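Local coordinates for protein inactive Zymogen C11 Protease (Parabacteroides distasonis, PDB 6MZO) that is an inactive zymogen form of a clostripain-like C11 protease, a clan CD enzyme that would probably cleave peptide bonds once activated, at residues N191-D201 against I212-Y220; L254-M265 against N326-Q337. All blocks are in the same frame, centred on the assembly; numbering follows the deposited sequence.

Contact 1: residues N191-D201 against I212-Y220; sequences NGFPYQTIMGD and IATKFYTYY
The ring of Phe-216 turns its edge onto the face of Phe-193, CD2 standing over the centre of that ring, with the centroids 4.7 Å apart and the planes at 56°. This edge-to-face pair is the deep end of the contact. Phe-216 gets there with CG anti to its backbone N (chi1 180°), and next to it Ile-212 CG2 touches Phe-193 CE2 and Ile-198 CD1. Leu-159 and Ile-227 of the central sheet close the floor, and the weakly bonded, kinked helix 195-201 and the regular helix 212-220, nearly antiparallel, lie side by side on one face of that sheet. Packing is tightest beside this cluster, where Ile-198 CG2 presses on Lys-215 CB at 3.5 Å.

The outer side is looser and wetter. Pro-194, centre of an inverse gamma turn, lays CB over the face of the exposed Tyr-219, a CH-pi contact 4.1 Å from the ring centroid. Gln-196 brings NE2 obliquely to Tyr-219 CE1, and a water joins Thr-197 OG1 to Lys-215 O.

Short polar bonds close the two ends. At one, Tyr-220 OH donates to Gly-192 O at 2.7 Å, in the carbonyl plane on a lone pair. At the other, the Lys-215 chain, bent at chi2 and chi4, brings NZ to the syn side of Asp-201 OD2 at 2.8 Å and weakly to Thr-197 O. Asp-201 OD1 also pairs with Lys-204; two lysines thus share the carboxylate, probably favouring its ionised form despite Asp-208 nearby.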
loop_
_atom_site.group_PDB
_atom_site.type_symbol
_atom_site.label_atom_id
_atom_site.label_comp_id
_atom_site.label_asym_id
_atom_site.label_seq_id
_atom_site.Cartn_x
_atom_site.Cartn_y
_atom_site.Cartn_z
ATOM N N ASN A 191 -4.099 14.118 -2.751
ATOM C CA ASN A 191 -4.342 13.833 -1.362
ATOM C C ASN A 191 -4.087 12.357 -1.082
ATOM O O ASN A 191 -3.401 12.017 -0.110
ATOM C CB ASN A 191 -5.765 14.224 -0.980
ATOM C CG ASN A 191 -6.729 14.053 -2.126
ATOM O OD1 ASN A 191 -6.316 13.903 -3.279
ATOM N ND2 ASN A 191 -8.022 14.092 -1.826
ATOM N N GLY A 192 -4.566 11.479 -1.955
ATOM C CA GLY A 192 -4.567 10.088 -1.552
ATOM C C GLY A 192 -6.002 9.535 -1.385
ATOM O O GLY A 192 -6.870 9.860 -2.223
ATOM N N PHE A 193 -6.217 8.678 -0.374
ATOM C CA PHE A 193 -7.522 8.046 -0.197
ATOM C C PHE A 193 -8.611 9.058 0.198
ATOM O O PHE A 193 -8.330 10.148 0.742
ATOM C CB PHE A 193 -7.476 6.920 0.856
ATOM C CG PHE A 193 -7.054 5.611 0.321
ATOM C CD1 PHE A 193 -5.808 5.454 -0.228
ATOM C CD2 PHE A 193 -7.956 4.522 0.368
ATOM C CE1 PHE A 193 -5.407 4.152 -0.721
ATOM C CE2 PHE A 193 -7.588 3.273 -0.132
ATOM C CZ PHE A 193 -6.304 3.083 -0.643
ATOM N N PRO A 194 -9.880 8.712 -0.073
ATOM C CA PRO A 194 -10.988 9.634 0.252
ATOM C C PRO A 194 -11.396 9.429 1.701
ATOM O O PRO A 194 -12.403 8.766 2.020
ATOM C CB PRO A 194 -12.083 9.200 -0.733
ATOM C CG PRO A 194 -11.861 7.678 -0.885
ATOM C CD PRO A 194 -10.295 7.608 -0.974
ATOM N N TYR A 195 -10.549 9.940 2.593
ATOM C CA TYR A 195 -10.797 9.667 4.010
ATOM C C TYR A 195 -12.163 10.151 4.367
ATOM O O TYR A 195 -12.805 9.611 5.298
ATOM C CB TYR A 195 -9.712 10.335 4.929
ATOM C CG TYR A 195 -8.381 9.642 4.697
ATOM C CD1 TYR A 195 -8.173 8.372 5.231
ATOM C CD2 TYR A 195 -7.435 10.167 3.842
ATOM C CE1 TYR A 195 -6.978 7.663 4.984
ATOM C CE2 TYR A 195 -6.223 9.468 3.568
ATOM C CZ TYR A 195 -6.035 8.198 4.141
ATOM O OH TYR A 195 -4.912 7.505 3.852
ATOM N N GLN A 196 -12.676 11.182 3.668
ATOM C CA GLN A 196 -13.973 11.713 4.120
ATOM C C GLN A 196 -15.148 10.748 3.899
ATOM O O GLN A 196 -16.255 11.015 4.443
ATOM C CB GLN A 196 -14.235 13.045 3.390
ATOM C CG GLN A 196 -14.564 12.885 1.879
ATOM C CD GLN A 196 -13.377 12.616 0.963
ATOM O OE1 GLN A 196 -12.198 12.572 1.344
ATOM N NE2 GLN A 196 -13.707 12.449 -0.336
ATOM N N THR A 197 -14.913 9.623 3.224
ATOM C CA THR A 197 -15.998 8.679 3.008
ATOM C C THR A 197 -15.693 7.303 3.596
ATOM O O THR A 197 -16.583 6.436 3.571
ATOM C CB THR A 197 -16.348 8.455 1.492
ATOM O OG1 THR A 197 -15.226 7.936 0.754
ATOM C CG2 THR A 197 -16.838 9.726 0.850
ATOM N N ILE A 198 -14.475 7.030 4.045
ATOM C CA ILE A 198 -14.141 5.644 4.486
ATOM C C ILE A 198 -13.984 5.457 6.013
ATOM O O ILE A 198 -13.591 4.358 6.476
ATOM C CB ILE A 198 -12.844 5.112 3.877
ATOM C CG1 ILE A 198 -11.691 6.086 4.126
ATOM C CG2 ILE A 198 -13.090 5.023 2.284
ATOM C CD1 ILE A 198 -10.250 5.402 3.815
ATOM N N MET A 199 -14.145 6.563 6.757
ATOM C CA MET A 199 -13.789 6.417 8.195
ATOM C C MET A 199 -14.692 5.377 8.885
ATOM O O MET A 199 -14.147 4.467 9.616
ATOM C CB MET A 199 -13.895 7.774 8.940
ATOM C CG MET A 199 -12.913 8.850 8.359
ATOM S SD MET A 199 -11.212 8.308 8.245
ATOM C CE MET A 199 -10.903 7.852 9.995
ATOM N N GLY A 200 -15.998 5.487 8.747
ATOM C CA GLY A 200 -16.849 4.439 9.349
ATOM C C GLY A 200 -16.491 3.008 8.893
ATOM O O GLY A 200 -16.550 2.056 9.739
ATOM N N ASP A 201 -16.150 2.824 7.615
ATOM C CA ASP A 201 -15.759 1.481 7.163
ATOM C C ASP A 201 -14.570 0.953 7.908
ATOM O O ASP A 201 -14.517 -0.309 8.111
ATOM C CB ASP A 201 -15.497 1.497 5.633
ATOM C CG ASP A 201 -16.780 1.776 4.839
ATOM O OD1 ASP A 201 -17.883 1.372 5.279
ATOM O OD2 ASP A 201 -16.709 2.441 3.766
ATOM N N ILE A 212 -13.950 0.049 1.803
ATOM C CA ILE A 212 -12.916 1.060 1.659
ATOM C C ILE A 212 -12.408 1.187 0.217
ATOM O O ILE A 212 -12.344 2.291 -0.311
ATOM C CB ILE A 212 -11.738 0.753 2.609
ATOM C CG1 ILE A 212 -12.177 0.960 4.065
ATOM C CG2 ILE A 212 -10.508 1.648 2.264
ATOM C CD1 ILE A 212 -11.162 0.345 5.070
ATOM N N ALA A 213 -12.182 0.025 -0.412
ATOM C CA ALA A 213 -11.691 0.056 -1.800
ATOM C C ALA A 213 -12.762 0.528 -2.784
ATOM O O ALA A 213 -12.473 1.280 -3.720
ATOM C CB ALA A 213 -11.187 -1.308 -2.142
ATOM N N THR A 214 -14.008 0.133 -2.529
ATOM C CA THR A 214 -15.113 0.595 -3.398
ATOM C C THR A 214 -15.298 2.116 -3.305
ATOM O O THR A 214 -15.589 2.774 -4.318
ATOM C CB THR A 214 -16.459 -0.116 -3.141
ATOM O OG1 THR A 214 -16.979 0.257 -1.854
ATOM C CG2 THR A 214 -16.265 -1.595 -3.189
ATOM N N LYS A 215 -15.070 2.691 -2.121
ATOM C CA LYS A 215 -15.134 4.123 -1.980
ATOM C C LYS A 215 -14.019 4.848 -2.684
ATOM O O LYS A 215 -14.237 5.920 -3.227
ATOM C CB LYS A 215 -15.114 4.484 -0.491
ATOM C CG LYS A 215 -16.542 4.646 0.087
ATOM C CD LYS A 215 -17.369 3.341 0.235
ATOM C CE LYS A 215 -18.742 3.557 1.048
ATOM N NZ LYS A 215 -18.381 4.198 2.332
ATOM N N PHE A 216 -12.823 4.259 -2.651
ATOM C CA PHE A 216 -11.710 4.805 -3.418
ATOM C C PHE A 216 -12.050 4.873 -4.934
ATOM O O PHE A 216 -11.833 5.920 -5.578
ATOM C CB PHE A 216 -10.451 3.935 -3.201
ATOM C CG PHE A 216 -9.240 4.425 -3.966
ATOM C CD1 PHE A 216 -9.075 4.181 -5.357
ATOM C CD2 PHE A 216 -8.294 5.140 -3.290
ATOM C CE1 PHE A 216 -7.926 4.629 -6.034
ATOM C CE2 PHE A 216 -7.108 5.568 -3.917
ATOM C CZ PHE A 216 -6.933 5.332 -5.310
ATOM N N TYR A 217 -12.580 3.759 -5.448
ATOM C CA TYR A 217 -13.046 3.735 -6.863
ATOM C C TYR A 217 -14.154 4.734 -7.130
ATOM O O TYR A 217 -14.047 5.527 -8.091
ATOM C CB TYR A 217 -13.483 2.314 -7.270
ATOM C CG TYR A 217 -14.040 2.356 -8.702
ATOM C CD1 TYR A 217 -13.169 2.639 -9.741
ATOM C CD2 TYR A 217 -15.403 2.256 -8.965
ATOM C CE1 TYR A 217 -13.636 2.734 -11.082
ATOM C CE2 TYR A 217 -15.885 2.367 -10.294
ATOM C CZ TYR A 217 -14.993 2.620 -11.320
ATOM O OH TYR A 217 -15.487 2.705 -12.600
ATOM N N THR A 218 -15.190 4.769 -6.257
ATOM C CA THR A 218 -16.272 5.738 -6.472
ATOM C C THR A 218 -15.708 7.177 -6.498
ATOM O O THR A 218 -16.097 7.997 -7.351
ATOM C CB THR A 218 -17.315 5.570 -5.364
ATOM O OG1 THR A 218 -17.887 4.261 -5.547
ATOM C CG2 THR A 218 -18.404 6.625 -5.484
ATOM N N TYR A 219 -14.811 7.495 -5.574
ATOM C CA TYR A 219 -14.258 8.830 -5.549
ATOM C C TYR A 219 -13.516 9.190 -6.838
ATOM O O TYR A 219 -13.691 10.309 -7.354
ATOM C CB TYR A 219 -13.317 9.006 -4.370
ATOM C CG TYR A 219 -12.785 10.399 -4.210
ATOM C CD1 TYR A 219 -13.609 11.420 -3.720
ATOM C CD2 TYR A 219 -11.456 10.695 -4.495
ATOM C CE1 TYR A 219 -13.102 12.707 -3.521
ATOM C CE2 TYR A 219 -10.954 11.963 -4.310
ATOM C CZ TYR A 219 -11.777 12.965 -3.813
ATOM O OH TYR A 219 -11.251 14.230 -3.663
ATOM N N TYR A 220 -12.735 8.238 -7.364
ATOM C CA TYR A 220 -11.854 8.541 -8.494
ATOM C C TYR A 220 -12.473 8.161 -9.842
ATOM O O TYR A 220 -11.816 8.254 -10.908
ATOM C CB TYR A 220 -10.507 7.817 -8.271
ATOM C CG TYR A 220 -9.606 8.578 -7.327
ATOM C CD1 TYR A 220 -9.115 9.825 -7.670
ATOM C CD2 TYR A 220 -9.219 8.045 -6.116
ATOM C CE1 TYR A 220 -8.322 10.548 -6.827
ATOM C CE2 TYR A 220 -8.397 8.764 -5.249
ATOM C CZ TYR A 220 -7.947 10.019 -5.610
ATOM O OH TYR A 220 -7.114 10.729 -4.761
HETATM O O HOH W 1 -16.099 7.572 -1.961
#

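Contact 2: residues L254-M265 against N326-Q337; sequences LFAVPVSELQIM and NKYSGLSIYVPQ
Phe-255 sets its ring beside the backbone of Pro-336 and Gln-337: Pro-336 O lies at the edge, near the ring plane, 3.9 Å from CD1, while CE1 meets Gln-337 C obliquely at 3.6 Å. The Tyr-328 ring has Gly-330 N over the centre of one face and the methyl CE of Met-265 at its edge, 4.2 Å from CD1; its hydroxyl bonds to Ile-227 O. Met-265 reaches that edge by bending at chi2 and chi3, and on the way its CB and CG pass close to Ser-332 OG, which is bonded to Pro-185 O.

Between these ends the two segments flank strand 275-277, which pairs antiparallel with strand 332-334 in a small two-stranded sheet apart from the main mixed sheet. Here Leu-262 CD1 and Val-335 CG2 meet tip to tip, and Val-259 CG1 slides past Val-335 CG1 at 3.7 Å; Tyr-276 packs against all three residues.

Gln-263 makes the direct polar link. Its chain leaves opposite the backbone N (chi1 166°) and turns at chi2, which carries OE1 to Asn-326 N at 2.8 Å and Lys-327 N at 3.1 Å; both donate from the same face, about 40° out of the amide plane. NE2 donates to Ile-264 O and also to Pro-324 O, which fixes the amide's rotation. At the far end, a water donates to both Leu-254 O and Pro-336 O.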
loop_
_atom_site.group_PDB
_atom_site.type_symbol
_atom_site.label_atom_id
_atom_site.label_comp_id
_atom_site.label_asym_id
_atom_site.label_seq_id
_atom_site.Cartn_x
_atom_site.Cartn_y
_atom_site.Cartn_z
ATOM N N LEU A 254 13.971 -15.454 -18.573
ATOM C CA LEU A 254 13.266 -14.287 -18.079
ATOM C C LEU A 254 13.501 -13.072 -18.978
ATOM O O LEU A 254 12.586 -12.293 -19.283
ATOM C CB LEU A 254 13.705 -13.975 -16.633
ATOM C CG LEU A 254 13.389 -15.150 -15.727
ATOM C CD1 LEU A 254 14.086 -14.865 -14.348
ATOM C CD2 LEU A 254 11.880 -15.305 -15.464
ATOM N N PHE A 255 14.741 -12.947 -19.409
ATOM C CA PHE A 255 15.138 -11.770 -20.157
ATOM C C PHE A 255 14.551 -11.799 -21.555
ATOM O O PHE A 255 14.469 -10.768 -22.225
ATOM C CB PHE A 255 16.669 -11.675 -20.245
ATOM C CG PHE A 255 17.364 -11.381 -18.906
ATOM C CD1 PHE A 255 16.640 -10.952 -17.787
ATOM C CD2 PHE A 255 18.724 -11.547 -18.797
ATOM C CE1 PHE A 255 17.305 -10.706 -16.614
ATOM C CE2 PHE A 255 19.412 -11.277 -17.622
ATOM C CZ PHE A 255 18.694 -10.852 -16.517
ATOM N N ALA A 256 14.141 -12.969 -22.008
ATOM C CA ALA A 256 13.486 -13.081 -23.311
ATOM C C ALA A 256 12.041 -12.528 -23.336
ATOM O O ALA A 256 11.458 -12.297 -24.422
ATOM C CB ALA A 256 13.511 -14.568 -23.783
ATOM N N VAL A 257 11.441 -12.278 -22.180
ATOM C CA VAL A 257 10.123 -11.672 -22.175
ATOM C C VAL A 257 10.203 -10.218 -22.627
ATOM O O VAL A 257 10.920 -9.429 -22.010
ATOM C CB VAL A 257 9.493 -11.697 -20.783
ATOM C CG1 VAL A 257 8.165 -10.923 -20.780
ATOM C CG2 VAL A 257 9.411 -13.137 -20.233
ATOM N N PRO A 258 9.436 -9.845 -23.660
ATOM C CA PRO A 258 9.550 -8.465 -24.159
ATOM C C PRO A 258 8.653 -7.467 -23.410
ATOM O O PRO A 258 7.425 -7.434 -23.573
ATOM C CB PRO A 258 9.118 -8.597 -25.633
ATOM C CG PRO A 258 8.063 -9.669 -25.614
ATOM C CD PRO A 258 8.439 -10.629 -24.426
ATOM N N VAL A 259 9.275 -6.618 -22.598
ATOM C CA VAL A 259 8.465 -5.693 -21.798
ATOM C C VAL A 259 7.693 -4.681 -22.631
ATOM O O VAL A 259 6.734 -4.105 -22.156
ATOM C CB VAL A 259 9.274 -4.905 -20.770
ATOM C CG1 VAL A 259 9.865 -5.865 -19.755
ATOM C CG2 VAL A 259 10.332 -4.060 -21.473
ATOM N N SER A 260 8.144 -4.450 -23.856
ATOM C CA SER A 260 7.482 -3.489 -24.728
ATOM C C SER A 260 6.063 -3.930 -25.091
ATOM O O SER A 260 5.241 -3.112 -25.527
ATOM C CB SER A 260 8.320 -3.305 -25.979
ATOM O OG SER A 260 8.322 -4.515 -26.720
ATOM N N GLU A 261 5.777 -5.216 -24.828
ATOM C CA GLU A 261 4.471 -5.818 -25.087
ATOM C C GLU A 261 3.595 -5.839 -23.831
ATOM O O GLU A 261 2.414 -6.184 -23.923
ATOM C CB GLU A 261 4.618 -7.268 -25.564
ATOM C CG GLU A 261 5.431 -7.425 -26.823
ATOM C CD GLU A 261 4.824 -6.646 -27.925
ATOM O OE1 GLU A 261 3.652 -6.915 -28.258
ATOM O OE2 GLU A 261 5.499 -5.730 -28.420
ATOM N N LEU A 262 4.175 -5.518 -22.671
ATOM C CA LEU A 262 3.458 -5.716 -21.407
ATOM C C LEU A 262 2.677 -4.500 -20.957
ATOM O O LEU A 262 3.065 -3.377 -21.242
ATOM C CB LEU A 262 4.422 -6.058 -20.261
ATOM C CG LEU A 262 5.131 -7.401 -20.354
ATOM C CD1 LEU A 262 6.144 -7.536 -19.168
ATOM C CD2 LEU A 262 4.087 -8.513 -20.321
ATOM N N GLN A 263 1.588 -4.724 -20.198
ATOM C CA GLN A 263 0.861 -3.625 -19.640
ATOM C C GLN A 263 1.703 -2.932 -18.554
ATOM O O GLN A 263 2.042 -3.527 -17.541
ATOM C CB GLN A 263 -0.474 -4.111 -19.020
ATOM C CG GLN A 263 -1.184 -3.088 -18.090
ATOM C CD GLN A 263 -1.803 -1.945 -18.825
ATOM O OE1 GLN A 263 -2.621 -2.138 -19.732
ATOM N NE2 GLN A 263 -1.424 -0.737 -18.473
ATOM N N ILE A 264 1.984 -1.657 -18.763
ATOM C CA ILE A 264 2.756 -0.911 -17.745
ATOM C C ILE A 264 1.962 -0.715 -16.446
ATOM O O ILE A 264 0.756 -0.440 -16.519
ATOM C CB ILE A 264 3.152 0.476 -18.298
ATOM C CG1 ILE A 264 4.197 0.301 -19.338
ATOM C CG2 ILE A 264 3.721 1.408 -17.171
ATOM C CD1 ILE A 264 4.330 1.568 -20.175
ATOM N N MET A 265 2.626 -0.820 -15.290
ATOM C CA MET A 265 1.986 -0.385 -14.023
ATOM C C MET A 265 2.756 0.783 -13.450
ATOM O O MET A 265 2.135 1.732 -12.966
ATOM C CB MET A 265 1.913 -1.560 -13.007
ATOM C CG MET A 265 0.798 -2.535 -13.430
ATOM S SD MET A 265 -0.878 -1.904 -12.968
ATOM C CE MET A 265 -1.813 -2.118 -14.490
ATOM N N ASN A 326 -5.199 -1.238 -20.066
ATOM C CA ASN A 326 -5.858 -2.165 -20.972
ATOM C C ASN A 326 -5.984 -3.568 -20.372
ATOM O O ASN A 326 -6.877 -4.305 -20.761
ATOM C CB ASN A 326 -5.119 -2.255 -22.320
ATOM C CG ASN A 326 -5.062 -0.922 -23.072
ATOM O OD1 ASN A 326 -4.012 -0.544 -23.603
ATOM N ND2 ASN A 326 -6.179 -0.200 -23.106
ATOM N N LYS A 327 -5.106 -3.930 -19.426
ATOM C CA LYS A 327 -5.136 -5.226 -18.713
ATOM C C LYS A 327 -4.997 -4.901 -17.258
ATOM O O LYS A 327 -4.127 -4.111 -16.912
ATOM C CB LYS A 327 -4.003 -6.169 -19.125
ATOM C CG LYS A 327 -4.210 -6.623 -20.637
ATOM C CD LYS A 327 -3.088 -7.501 -21.066
ATOM C CE LYS A 327 -3.307 -7.932 -22.535
ATOM N NZ LYS A 327 -2.115 -8.699 -23.018
ATOM N N TYR A 328 -5.833 -5.482 -16.402
ATOM C CA TYR A 328 -5.751 -5.049 -14.992
ATOM C C TYR A 328 -6.012 -6.221 -14.089
ATOM O O TYR A 328 -7.203 -6.656 -13.956
ATOM C CB TYR A 328 -6.782 -3.925 -14.747
ATOM C CG TYR A 328 -6.717 -3.432 -13.331
ATOM C CD1 TYR A 328 -5.608 -2.777 -12.911
ATOM C CD2 TYR A 328 -7.788 -3.627 -12.417
ATOM C CE1 TYR A 328 -5.464 -2.339 -11.586
ATOM C CE2 TYR A 328 -7.668 -3.169 -11.080
ATOM C CZ TYR A 328 -6.509 -2.535 -10.701
ATOM O OH TYR A 328 -6.331 -2.114 -9.412
ATOM N N SER A 329 -4.945 -6.759 -13.445
ATOM C CA SER A 329 -5.144 -7.915 -12.534
ATOM C C SER A 329 -5.255 -7.497 -11.047
ATOM O O SER A 329 -5.621 -8.298 -10.174
ATOM C CB SER A 329 -3.987 -8.927 -12.754
ATOM O OG SER A 329 -2.774 -8.371 -12.245
ATOM N N GLY A 330 -4.995 -6.210 -10.779
ATOM C CA GLY A 330 -5.039 -5.671 -9.402
ATOM C C GLY A 330 -3.696 -5.820 -8.701
ATOM O O GLY A 330 -3.532 -5.327 -7.618
ATOM N N LEU A 331 -2.707 -6.481 -9.353
ATOM C CA LEU A 331 -1.364 -6.580 -8.741
ATOM C C LEU A 331 -0.316 -6.220 -9.800
ATOM O O LEU A 331 -0.418 -6.636 -10.925
ATOM C CB LEU A 331 -1.029 -7.985 -8.211
ATOM C CG LEU A 331 -1.781 -8.329 -6.885
ATOM C CD1 LEU A 331 -1.480 -9.802 -6.565
ATOM C CD2 LEU A 331 -1.264 -7.459 -5.811
ATOM N N SER A 332 0.669 -5.432 -9.366
ATOM C CA SER A 332 1.871 -5.212 -10.172
ATOM C C SER A 332 2.891 -6.290 -9.787
ATOM O O SER A 332 2.765 -6.966 -8.714
ATOM C CB SER A 332 2.448 -3.816 -9.888
ATOM O OG SER A 332 1.510 -2.833 -10.344
ATOM N N ILE A 333 3.962 -6.381 -10.600
ATOM C CA ILE A 333 5.012 -7.341 -10.386
ATOM C C ILE A 333 6.303 -6.740 -10.952
ATOM O O ILE A 333 6.273 -6.015 -11.991
ATOM C CB ILE A 333 4.710 -8.691 -11.020
ATOM C CG1 ILE A 333 5.573 -9.783 -10.449
ATOM C CG2 ILE A 333 4.881 -8.655 -12.602
ATOM C CD1 ILE A 333 5.203 -10.170 -8.929
ATOM N N TYR A 334 7.435 -7.019 -10.292
ATOM C CA TYR A 334 8.744 -6.711 -10.927
ATOM C C TYR A 334 8.979 -7.644 -12.108
ATOM O O TYR A 334 8.764 -8.859 -11.994
ATOM C CB TYR A 334 9.925 -6.863 -9.915
ATOM C CG TYR A 334 11.285 -6.542 -10.549
ATOM C CD1 TYR A 334 11.519 -5.269 -11.080
ATOM C CD2 TYR A 334 12.317 -7.512 -10.617
ATOM C CE1 TYR A 334 12.723 -4.977 -11.721
ATOM C CE2 TYR A 334 13.549 -7.193 -11.216
ATOM C CZ TYR A 334 13.722 -5.930 -11.757
ATOM O OH TYR A 334 14.926 -5.599 -12.331
ATOM N N VAL A 335 9.518 -7.098 -13.220
ATOM C CA VAL A 335 9.863 -7.951 -14.361
ATOM C C VAL A 335 11.398 -7.861 -14.529
ATOM O O VAL A 335 11.896 -6.834 -14.966
ATOM C CB VAL A 335 9.158 -7.468 -15.637
ATOM C CG1 VAL A 335 9.702 -8.245 -16.865
ATOM C CG2 VAL A 335 7.604 -7.671 -15.464
ATOM N N PRO A 336 12.120 -8.964 -14.248
ATOM C CA PRO A 336 13.563 -8.907 -14.446
ATOM C C PRO A 336 13.930 -8.621 -15.922
ATOM O O PRO A 336 13.306 -9.117 -16.882
ATOM C CB PRO A 336 14.041 -10.307 -14.066
ATOM C CG PRO A 336 13.039 -10.670 -12.901
ATOM C CD PRO A 336 11.702 -10.150 -13.451
ATOM N N GLN A 337 14.940 -7.793 -16.065
ATOM C CA GLN A 337 15.353 -7.303 -17.384
ATOM C C GLN A 337 16.864 -7.257 -17.484
ATOM O O GLN A 337 17.576 -6.887 -16.527
ATOM C CB GLN A 337 14.770 -5.909 -17.641
ATOM C CG GLN A 337 13.237 -5.914 -17.740
ATOM C CD GLN A 337 12.640 -4.529 -17.582
ATOM O OE1 GLN A 337 12.830 -3.633 -18.445
ATOM N NE2 GLN A 337 11.924 -4.325 -16.465
HETATM O O HOH W 2 11.355 -11.131 -17.200
HETATM O O HOH W 3 12.961 -8.806 -19.853
HETATM O O HOH W 4 -0.291 -6.575 -22.885
HETATM O O HOH W 5 -1.173 -1.708 -22.715
#

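Contact 1 is the more buried of the two, its centre about 14 Å from the centre of the chain, and packs two neighbouring helices of one hairpin against the main sheet; contact 2, its centre about 19 Å out, is partly buried and ties together mostly loop segments separated by 60 residues. They share no element, and their nearest atoms are about 8 Å apart, yet Ile-227 of strand 226-231 serves both. Their chemistry follows their place: contact 1 is mainly ring and aliphatic packing with polar bonds at its ends, whereas contact 2 adds an amide gripping backbone N-H groups and several bridging waters to a smaller apolar patch.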